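Local coordinates for ABC transporter binding protein AcbH (Actinoplanes, PDB 3OO8) that serves as the extracellular solute-binding protein of an ABC transporter and binds beta-D-galactopyranose as its exclusive sugar, at residues S47-A52 / V58-N63; V143-K148 / N265-N270; Q228-A233 / P394-I399. The protein carries 2 engineered substitutions. One frame throughout, in Å; residues are numbered along the deposited sequence.

Contact 1: S47-A52 / V58-N63; sequences SLMQQA and VPVTVN
Met49 reaches from helix 39-56 across to strand 60-64, where two valines on one side of the strand receive it. Its sulfur faces Val60, with SD of Met49 3.9 Å from CG1 of Val60 and 4.1 Å from CG2 of Val60, so both methyl branches of the valine take part. The methylene before the sulfur does the second job: CG of Met49 lies 4.0 Å from CG2 of Val62 and 4.1 Å from CG1 of Val60, which places it between the two valines. The methionine meets Val60 at a slant and Val62 nearly at a right angle.

The torsions account for this division of labour. CG of Met49 stands anti to the carbonyl carbon (chi1 -73°), which carries the chain toward the strand; chi2 (-64°) then brings SD beside Val60, and a further bend at chi3 (102°) turns CE away from the strand, leaving CG and SD as the touching atoms. All these contacts are at van der Waals separation, no hydrogen bond crosses between 47-52 and 58-63, and the joint burial is a modest 161 Å².

Phe32 of the neighbouring strand 30-34 also touches Met49, while Thr53, one helical turn on from Met49, packs on Val60. Backbone hydrogen bonds between Pro59, Thr61 and Asn63 and strand 30-34 hold the valine-bearing strand parallel to 30-34 in the mixed sheet. The arrangement is that of a beta-alpha-beta crossover, strand 30-34, helix 39-56 and strand 60-64, whose connecting helix packs on its own sheet.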
loop_
_atom_site.group_PDB
_atom_site.type_symbol
_atom_site.label_atom_id
_atom_site.label_comp_id
_atom_site.label_asym_id
_atom_site.label_seq_id
_atom_site.Cartn_x
_atom_site.Cartn_y
_atom_site.Cartn_z
ATOM N N SER A 47 8.488 16.986 15.146
ATOM C CA SER A 47 8.409 16.556 16.536
ATOM C C SER A 47 9.150 15.256 16.750
ATOM O O SER A 47 9.848 15.094 17.737
ATOM C CB SER A 47 6.945 16.362 16.938
ATOM O OG SER A 47 6.853 16.013 18.301
ATOM N N LEU A 48 8.983 14.311 15.819
ATOM C CA LEU A 48 9.656 13.018 15.942
ATOM C C LEU A 48 11.155 13.185 15.971
ATOM O O LEU A 48 11.823 12.494 16.705
ATOM C CB LEU A 48 9.306 12.086 14.776
ATOM C CG LEU A 48 9.896 10.679 14.805
ATOM C CD1 LEU A 48 9.323 9.910 15.984
ATOM C CD2 LEU A 48 9.700 9.903 13.462
ATOM N N MET A 49 11.685 14.102 15.163
ATOM C CA MET A 49 13.143 14.230 15.139
ATOM C C MET A 49 13.646 14.859 16.452
ATOM O O MET A 49 14.749 14.534 16.909
ATOM C CB MET A 49 13.607 14.979 13.890
ATOM C CG MET A 49 13.477 14.113 12.610
ATOM S SD MET A 49 14.528 12.669 12.633
ATOM C CE MET A 49 13.323 11.386 13.056
ATOM N N GLN A 50 12.844 15.751 17.052
ATOM C CA GLN A 50 13.201 16.273 18.391
ATOM C C GLN A 50 13.293 15.107 19.377
ATOM O O GLN A 50 14.236 15.040 20.167
ATOM C CB GLN A 50 12.172 17.284 18.889
ATOM C CG GLN A 50 12.044 18.492 17.983
ATOM C CD GLN A 50 11.154 19.556 18.554
ATOM O OE1 GLN A 50 10.163 19.271 19.218
ATOM N NE2 GLN A 50 11.499 20.806 18.281
ATOM N N GLN A 51 12.338 14.172 19.327
ATOM C CA GLN A 51 12.353 13.013 20.219
ATOM C C GLN A 51 13.566 12.107 19.915
ATOM O O GLN A 51 14.214 11.582 20.830
ATOM C CB GLN A 51 11.018 12.262 20.189
ATOM C CG GLN A 51 9.811 13.099 20.655
ATOM C CD GLN A 51 8.627 12.197 21.050
ATOM O OE1 GLN A 51 8.826 11.146 21.655
ATOM N NE2 GLN A 51 7.426 12.630 20.764
ATOM N N ALA A 52 13.923 11.987 18.631
ATOM C CA ALA A 52 15.100 11.207 18.210
ATOM C C ALA A 52 16.378 11.787 18.777
ATOM O O ALA A 52 17.245 11.058 19.294
ATOM C CB ALA A 52 15.162 11.116 16.666
ATOM N N VAL A 58 21.720 12.585 18.813
ATOM C CA VAL A 58 22.145 13.058 17.501
ATOM C C VAL A 58 21.297 14.222 17.047
ATOM O O VAL A 58 20.078 14.081 16.930
ATOM C CB VAL A 58 22.033 11.925 16.441
ATOM C CG1 VAL A 58 22.345 12.512 15.065
ATOM C CG2 VAL A 58 23.024 10.766 16.827
ATOM N N PRO A 59 21.900 15.404 16.834
ATOM C CA PRO A 59 21.018 16.497 16.404
ATOM C C PRO A 59 20.646 16.326 14.930
ATOM O O PRO A 59 21.405 15.705 14.186
ATOM C CB PRO A 59 21.858 17.768 16.631
ATOM C CG PRO A 59 23.042 17.303 17.481
ATOM C CD PRO A 59 23.268 15.861 17.120
ATOM N N VAL A 60 19.476 16.819 14.539
ATOM C CA VAL A 60 18.970 16.634 13.176
ATOM C C VAL A 60 18.497 17.938 12.567
ATOM O O VAL A 60 17.739 18.697 13.180
ATOM C CB VAL A 60 17.750 15.663 13.170
ATOM C CG1 VAL A 60 17.250 15.368 11.751
ATOM C CG2 VAL A 60 18.090 14.348 13.888
ATOM N N THR A 61 18.922 18.170 11.324
ATOM C CA THR A 61 18.356 19.236 10.513
ATOM C C THR A 61 17.484 18.639 9.431
ATOM O O THR A 61 17.984 17.881 8.597
ATOM C CB THR A 61 19.468 20.093 9.844
ATOM O OG1 THR A 61 20.128 20.826 10.876
ATOM C CG2 THR A 61 18.824 21.109 8.894
ATOM N N VAL A 62 16.202 19.014 9.424
ATOM C CA VAL A 62 15.271 18.464 8.447
ATOM C C VAL A 62 15.228 19.402 7.253
ATOM O O VAL A 62 14.890 20.586 7.384
ATOM C CB VAL A 62 13.853 18.270 9.016
ATOM C CG1 VAL A 62 12.952 17.636 7.959
ATOM C CG2 VAL A 62 13.876 17.369 10.238
ATOM N N ASN A 63 15.581 18.855 6.096
ATOM C CA ASN A 63 15.532 19.582 4.838
ATOM C C ASN A 63 14.297 19.100 4.097
ATOM O O ASN A 63 14.293 17.998 3.549
ATOM C CB ASN A 63 16.823 19.325 4.042
ATOM C CG ASN A 63 18.050 19.980 4.677
ATOM O OD1 ASN A 63 17.951 21.052 5.277
ATOM N ND2 ASN A 63 19.215 19.345 4.553
#

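Contact 2: V143-K148 / N265-N270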
loop_
_atom_site.group_PDB
_atom_site.type_symbol
_atom_site.label_atom_id
_atom_site.label_comp_id
_atom_site.label_asym_id
_atom_site.label_seq_id
_atom_site.Cartn_x
_atom_site.Cartn_y
_atom_site.Cartn_z
ATOM N N VAL A 143 -8.759 -3.064 1.672
ATOM C CA VAL A 143 -9.666 -4.075 2.215
ATOM C C VAL A 143 -11.095 -3.674 1.814
ATOM O O VAL A 143 -11.284 -2.641 1.198
ATOM C CB VAL A 143 -9.578 -4.119 3.795
ATOM C CG1 VAL A 143 -8.284 -4.818 4.240
ATOM C CG2 VAL A 143 -9.566 -2.724 4.395
ATOM N N VAL A 144 -12.073 -4.532 2.116
ATOM C CA VAL A 144 -13.479 -4.305 1.695
ATOM C C VAL A 144 -14.249 -3.700 2.871
ATOM O O VAL A 144 -14.429 -4.327 3.928
ATOM C CB VAL A 144 -14.177 -5.660 1.359
ATOM C CG1 VAL A 144 -15.580 -5.360 0.841
ATOM C CG2 VAL A 144 -13.399 -6.511 0.341
ATOM N N PHE A 145 -14.758 -2.490 2.664
ATOM C CA PHE A 145 -15.488 -1.758 3.716
ATOM C C PHE A 145 -16.973 -1.988 3.579
ATOM O O PHE A 145 -17.433 -2.286 2.497
ATOM C CB PHE A 145 -15.185 -0.264 3.577
ATOM C CG PHE A 145 -13.783 0.061 3.969
ATOM C CD1 PHE A 145 -13.471 0.375 5.295
ATOM C CD2 PHE A 145 -12.790 0.091 3.000
ATOM C CE1 PHE A 145 -12.162 0.631 5.695
ATOM C CE2 PHE A 145 -11.448 0.366 3.373
ATOM C CZ PHE A 145 -11.147 0.641 4.721
ATOM N N TYR A 146 -17.653 -1.940 4.721
ATOM C CA TYR A 146 -19.121 -2.104 4.755
ATOM C C TYR A 146 -19.650 -1.397 5.991
ATOM O O TYR A 146 -18.900 -0.946 6.840
ATOM C CB TYR A 146 -19.479 -3.582 4.818
ATOM C CG TYR A 146 -19.057 -4.295 6.080
ATOM C CD1 TYR A 146 -19.959 -4.519 7.109
ATOM C CD2 TYR A 146 -17.741 -4.736 6.249
ATOM C CE1 TYR A 146 -19.573 -5.185 8.265
ATOM C CE2 TYR A 146 -17.337 -5.405 7.403
ATOM C CZ TYR A 146 -18.268 -5.631 8.413
ATOM O OH TYR A 146 -17.919 -6.297 9.566
ATOM N N ASN A 147 -20.976 -1.251 6.064
ATOM C CA ASN A 147 -21.603 -0.655 7.250
ATOM C C ASN A 147 -22.143 -1.773 8.168
ATOM O O ASN A 147 -22.947 -2.615 7.734
ATOM C CB ASN A 147 -22.798 0.186 6.771
ATOM C CG ASN A 147 -22.366 1.370 5.942
ATOM O OD1 ASN A 147 -22.771 1.526 4.786
ATOM N ND2 ASN A 147 -21.528 2.195 6.513
ATOM N N LYS A 148 -21.725 -1.758 9.429
ATOM C CA LYS A 148 -22.097 -2.821 10.377
ATOM C C LYS A 148 -23.604 -2.912 10.572
ATOM O O LYS A 148 -24.172 -4.013 10.575
ATOM C CB LYS A 148 -21.442 -2.589 11.726
ATOM C CG LYS A 148 -19.949 -2.900 11.704
ATOM C CD LYS A 148 -19.291 -2.562 13.041
ATOM C CE LYS A 148 -19.222 -1.089 13.272
ATOM N NZ LYS A 148 -18.355 -0.793 14.461
ATOM N N ASN A 265 -7.228 4.916 4.080
ATOM C CA ASN A 265 -6.986 6.360 4.085
ATOM C C ASN A 265 -7.773 7.087 2.992
ATOM O O ASN A 265 -7.608 8.287 2.761
ATOM C CB ASN A 265 -5.492 6.666 4.047
ATOM C CG ASN A 265 -4.890 6.463 2.689
ATOM O OD1 ASN A 265 -5.528 5.931 1.777
ATOM N ND2 ASN A 265 -3.635 6.866 2.542
ATOM N N GLN A 266 -8.587 6.311 2.280
ATOM C CA GLN A 266 -9.505 6.860 1.280
ATOM C C GLN A 266 -10.919 6.695 1.804
ATOM O O GLN A 266 -11.562 7.684 2.231
ATOM C CB GLN A 266 -9.306 6.155 -0.066
ATOM C CG GLN A 266 -7.877 6.337 -0.598
ATOM C CD GLN A 266 -7.289 5.068 -1.159
ATOM O OE1 GLN A 266 -7.971 4.219 -1.735
ATOM N NE2 GLN A 266 -5.987 4.955 -1.002
ATOM N N VAL A 267 -11.406 5.453 1.852
ATOM C CA VAL A 267 -12.803 5.218 2.217
ATOM C C VAL A 267 -13.117 5.719 3.630
ATOM O O VAL A 267 -14.091 6.456 3.822
ATOM C CB VAL A 267 -13.232 3.710 2.067
ATOM C CG1 VAL A 267 -14.712 3.523 2.505
ATOM C CG2 VAL A 267 -13.027 3.237 0.617
ATOM N N ALA A 268 -12.348 5.296 4.630
ATOM C CA ALA A 268 -12.659 5.669 6.014
ATOM C C ALA A 268 -12.475 7.176 6.214
ATOM O O ALA A 268 -13.265 7.818 6.929
ATOM C CB ALA A 268 -11.798 4.887 7.000
ATOM N N ALA A 269 -11.447 7.739 5.579
ATOM C CA ALA A 269 -11.177 9.171 5.681
ATOM C C ALA A 269 -12.348 9.968 5.129
ATOM O O ALA A 269 -12.607 11.087 5.587
ATOM C CB ALA A 269 -9.889 9.541 4.953
ATOM N N ASN A 270 -13.047 9.401 4.154
ATOM C CA ASN A 270 -14.141 10.125 3.475
ATOM C C ASN A 270 -15.413 10.177 4.297
ATOM O O ASN A 270 -16.271 11.043 4.058
ATOM C CB ASN A 270 -14.460 9.498 2.119
ATOM C CG ASN A 270 -15.132 10.478 1.160
ATOM O OD1 ASN A 270 -16.310 10.325 0.814
ATOM N ND2 ASN A 270 -14.395 11.501 0.758
#
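This is a buried, wholly apolar helix-on-sheet contact, in which Phe145 of the long strand 134-147 receives Val267 and Ala268 of the short, weakly hydrogen-bonded helix 264-270. Backbone bonds place it in the fold: Phe145 pairs with Met260 on strand 257-261, and its neighbours Val144 and Tyr146 pair with strand 279-282, so the phenylalanine rises from the interior of the mixed sheet.

Val267 lies over one face of the ring. Its CB is 4.1 Å from the centroid of the Phe145 ring and 24° off the ring normal, a CH-pi arrangement displaced toward the rim. The nearest atom pair agrees with that offset, CD2 of Phe145 being 3.8 Å from CB of Val267. The two methyls of the valine divide the remaining contact: CG1 of Val267 sits 3.9 Å from CG of Phe145, near the ring's root, whereas CG2 of Val267 is 4.0 Å from CD2 of Phe145. Phe145 has CG anti to its carbonyl carbon (chi1 -71°), which swings the ring to the helix, and the two side chains run past each other in opposite directions. Ala268 adds a looser, oblique touch, its CB 4.5 Å from CE1 of Phe145.

Leu252 of helix 245-253 also packs on Phe145. Next to Val267 stands Gln266, which binds beta-D-galactose in this protein, although no sugar occupies this chain; its OE1 accepts hydrogen bonds from Gln262 and the backbone N of Gly263. With no polar bond crossing between the segments, dispersion and CH-pi contact join helix to sheet, and the chemistry implies a hydrophobic layer beside a polar sugar-binding residue.

Contact 3: Q228-A233 / P394-I399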
loop_
_atom_site.group_PDB
_atom_site.type_symbol
_atom_site.label_atom_id
_atom_site.label_comp_id
_atom_site.label_asym_id
_atom_site.label_seq_id
_atom_site.Cartn_x
_atom_site.Cartn_y
_atom_site.Cartn_z
ATOM N N GLN A 228 -11.474 -13.948 -13.748
ATOM C CA GLN A 228 -12.155 -13.829 -12.452
ATOM C C GLN A 228 -12.854 -12.479 -12.356
ATOM O O GLN A 228 -13.959 -12.352 -11.815
ATOM C CB GLN A 228 -11.154 -13.975 -11.289
ATOM C CG GLN A 228 -11.813 -14.400 -9.967
ATOM C CD GLN A 228 -11.812 -15.915 -9.700
ATOM O OE1 GLN A 228 -11.145 -16.704 -10.386
ATOM N NE2 GLN A 228 -12.519 -16.317 -8.643
ATOM N N TRP A 229 -12.220 -11.454 -12.906
ATOM C CA TRP A 229 -12.780 -10.108 -12.829
ATOM C C TRP A 229 -14.061 -10.021 -13.668
ATOM O O TRP A 229 -14.970 -9.240 -13.342
ATOM C CB TRP A 229 -11.752 -9.080 -13.314
ATOM C CG TRP A 229 -11.976 -7.668 -12.848
ATOM C CD1 TRP A 229 -13.186 -7.058 -12.512
ATOM C CD2 TRP A 229 -10.989 -6.645 -12.770
ATOM N NE1 TRP A 229 -12.970 -5.740 -12.188
ATOM C CE2 TRP A 229 -11.630 -5.457 -12.331
ATOM C CE3 TRP A 229 -9.599 -6.628 -12.993
ATOM C CZ2 TRP A 229 -10.936 -4.258 -12.133
ATOM C CZ3 TRP A 229 -8.898 -5.425 -12.799
ATOM C CH2 TRP A 229 -9.562 -4.264 -12.346
ATOM N N ARG A 230 -14.132 -10.816 -14.746
ATOM C CA ARG A 230 -15.369 -10.831 -15.554
ATOM C C ARG A 230 -16.536 -11.201 -14.665
ATOM O O ARG A 230 -17.631 -10.638 -14.807
ATOM C CB ARG A 230 -15.259 -11.769 -16.772
ATOM C CG ARG A 230 -14.413 -11.147 -17.873
ATOM C CD ARG A 230 -14.111 -12.080 -19.039
ATOM N NE ARG A 230 -15.285 -12.755 -19.582
ATOM C CZ ARG A 230 -15.387 -14.077 -19.714
ATOM N NH1 ARG A 230 -14.381 -14.876 -19.358
ATOM N NH2 ARG A 230 -16.487 -14.602 -20.229
ATOM N N GLU A 231 -16.319 -12.144 -13.763
ATOM C CA GLU A 231 -17.378 -12.527 -12.828
ATOM C C GLU A 231 -17.665 -11.404 -11.837
ATOM O O GLU A 231 -18.817 -10.979 -11.651
ATOM C CB GLU A 231 -17.056 -13.802 -12.066
ATOM C CG GLU A 231 -18.133 -14.061 -11.026
ATOM C CD GLU A 231 -18.048 -15.392 -10.329
ATOM O OE1 GLU A 231 -16.937 -15.965 -10.234
ATOM O OE2 GLU A 231 -19.107 -15.848 -9.852
ATOM N N LEU A 232 -16.602 -10.904 -11.212
ATOM C CA LEU A 232 -16.707 -9.834 -10.223
ATOM C C LEU A 232 -17.459 -8.607 -10.749
ATOM O O LEU A 232 -18.237 -7.997 -10.010
ATOM C CB LEU A 232 -15.297 -9.411 -9.741
ATOM C CG LEU A 232 -15.226 -8.345 -8.633
ATOM C CD1 LEU A 232 -15.844 -8.776 -7.319
ATOM C CD2 LEU A 232 -13.786 -7.880 -8.430
ATOM N N ALA A 233 -17.182 -8.244 -11.999
ATOM C CA ALA A 233 -17.720 -7.033 -12.610
ATOM C C ALA A 233 -19.238 -7.053 -12.684
ATOM O O ALA A 233 -19.853 -5.976 -12.749
ATOM C CB ALA A 233 -17.111 -6.824 -13.998
ATOM N N PRO A 394 -15.768 -5.944 -20.645
ATOM C CA PRO A 394 -15.103 -7.098 -19.999
ATOM C C PRO A 394 -15.303 -8.455 -20.675
ATOM O O PRO A 394 -15.906 -9.380 -20.109
ATOM C CB PRO A 394 -15.675 -7.073 -18.573
ATOM C CG PRO A 394 -17.089 -6.493 -18.789
ATOM C CD PRO A 394 -16.878 -5.415 -19.826
ATOM N N THR A 395 -14.712 -8.587 -21.862
ATOM C CA THR A 395 -14.863 -9.785 -22.669
ATOM C C THR A 395 -13.536 -10.473 -22.948
ATOM O O THR A 395 -12.475 -9.860 -22.773
ATOM C CB THR A 395 -15.459 -9.406 -24.018
ATOM O OG1 THR A 395 -14.581 -8.473 -24.666
ATOM C CG2 THR A 395 -16.833 -8.769 -23.821
ATOM N N PRO A 396 -13.593 -11.736 -23.410
ATOM C CA PRO A 396 -12.364 -12.424 -23.783
ATOM C C PRO A 396 -11.511 -11.662 -24.807
ATOM O O PRO A 396 -10.273 -11.666 -24.695
ATOM C CB PRO A 396 -12.873 -13.738 -24.348
ATOM C CG PRO A 396 -14.132 -14.014 -23.472
ATOM C CD PRO A 396 -14.756 -12.651 -23.379
ATOM N N GLU A 397 -12.150 -11.006 -25.772
ATOM C CA GLU A 397 -11.383 -10.310 -26.809
ATOM C C GLU A 397 -10.675 -9.111 -26.209
ATOM O O GLU A 397 -9.540 -8.803 -26.581
ATOM C CB GLU A 397 -12.249 -9.880 -28.007
ATOM C CG GLU A 397 -11.451 -9.218 -29.146
ATOM C CD GLU A 397 -10.356 -10.141 -29.704
ATOM O OE1 GLU A 397 -10.584 -11.372 -29.742
ATOM O OE2 GLU A 397 -9.263 -9.644 -30.077
ATOM N N THR A 398 -11.342 -8.441 -25.274
ATOM C CA THR A 398 -10.745 -7.256 -24.669
ATOM C C THR A 398 -9.574 -7.716 -23.805
ATOM O O THR A 398 -8.537 -7.051 -23.780
ATOM C CB THR A 398 -11.736 -6.469 -23.829
ATOM O OG1 THR A 398 -12.814 -6.002 -24.661
ATOM C CG2 THR A 398 -11.049 -5.278 -23.173
ATOM N N ILE A 399 -9.736 -8.857 -23.128
ATOM C CA ILE A 399 -8.635 -9.412 -22.338
ATOM C C ILE A 399 -7.433 -9.708 -23.214
ATOM O O ILE A 399 -6.312 -9.418 -22.839
ATOM C CB ILE A 399 -9.042 -10.655 -21.537
ATOM C CG1 ILE A 399 -10.151 -10.303 -20.523
ATOM C CG2 ILE A 399 -7.785 -11.309 -20.897
ATOM C CD1 ILE A 399 -10.783 -11.532 -19.791
#
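The guanidinium of Arg230 has Pro396 on one face, with CG of the proline 3.9 Å above the plane and over its centre. At the edge, in the plane, lies the carbonyl oxygen of Pro394. The closest approach to the proline ring is from NE of Arg230 to CD of Pro396, 3.8 Å, and the two side chains cross at about a right angle.

The aliphatic part of the arginine meets other partners. CD of Arg230 is 3.5 Å from CD1 of Ile399, and CG of Arg230 comes within 3.2 Å of O of Pro394. A bend at chi3 (50°) turns the guanidinium across Pro396, face toward its ring, leaving the methylenes against Pro394 and Ile399.

At the start of the second helix, Thr395 occupies the N-cap position, and its OG1 donates a hydrogen bond to OG1 of Thr398 at 3.0 Å. Phe390 of helix 377-392 touches both Arg230 and Ile399, while a long, weak ion pair links NH1 of Arg230 to Asp227. The arrangement is a surface junction between helices, in which an arginine from the C-terminal part of helix 220-232 lies across the first turn of helix 396-413 and the loop leading into it.

How the contacts relate
From the N terminus, contact 1 closes first, over only five intervening residues, mostly the last turn of helix 39-56, and completes a local beta-alpha-beta unit. Contact 2 opens after it and spans 116 residues from strand 134-147 to helix 264-270. Contact 3 begins inside that span, at 228-233, and ends near the C terminus at 394-399, so contacts 2 and 3 cross while contact 1 stands in series before both. Contacts 1 and 2 reach the same mixed sheet, with centres 34 Å apart. Contact 3 joins helix 220-232 to the start of helix 396-413 at the surface, 26 Å from contact 2 by centres; contacts 1 and 3, 51 Å apart between centres, lie on opposite sides of the chain's centre.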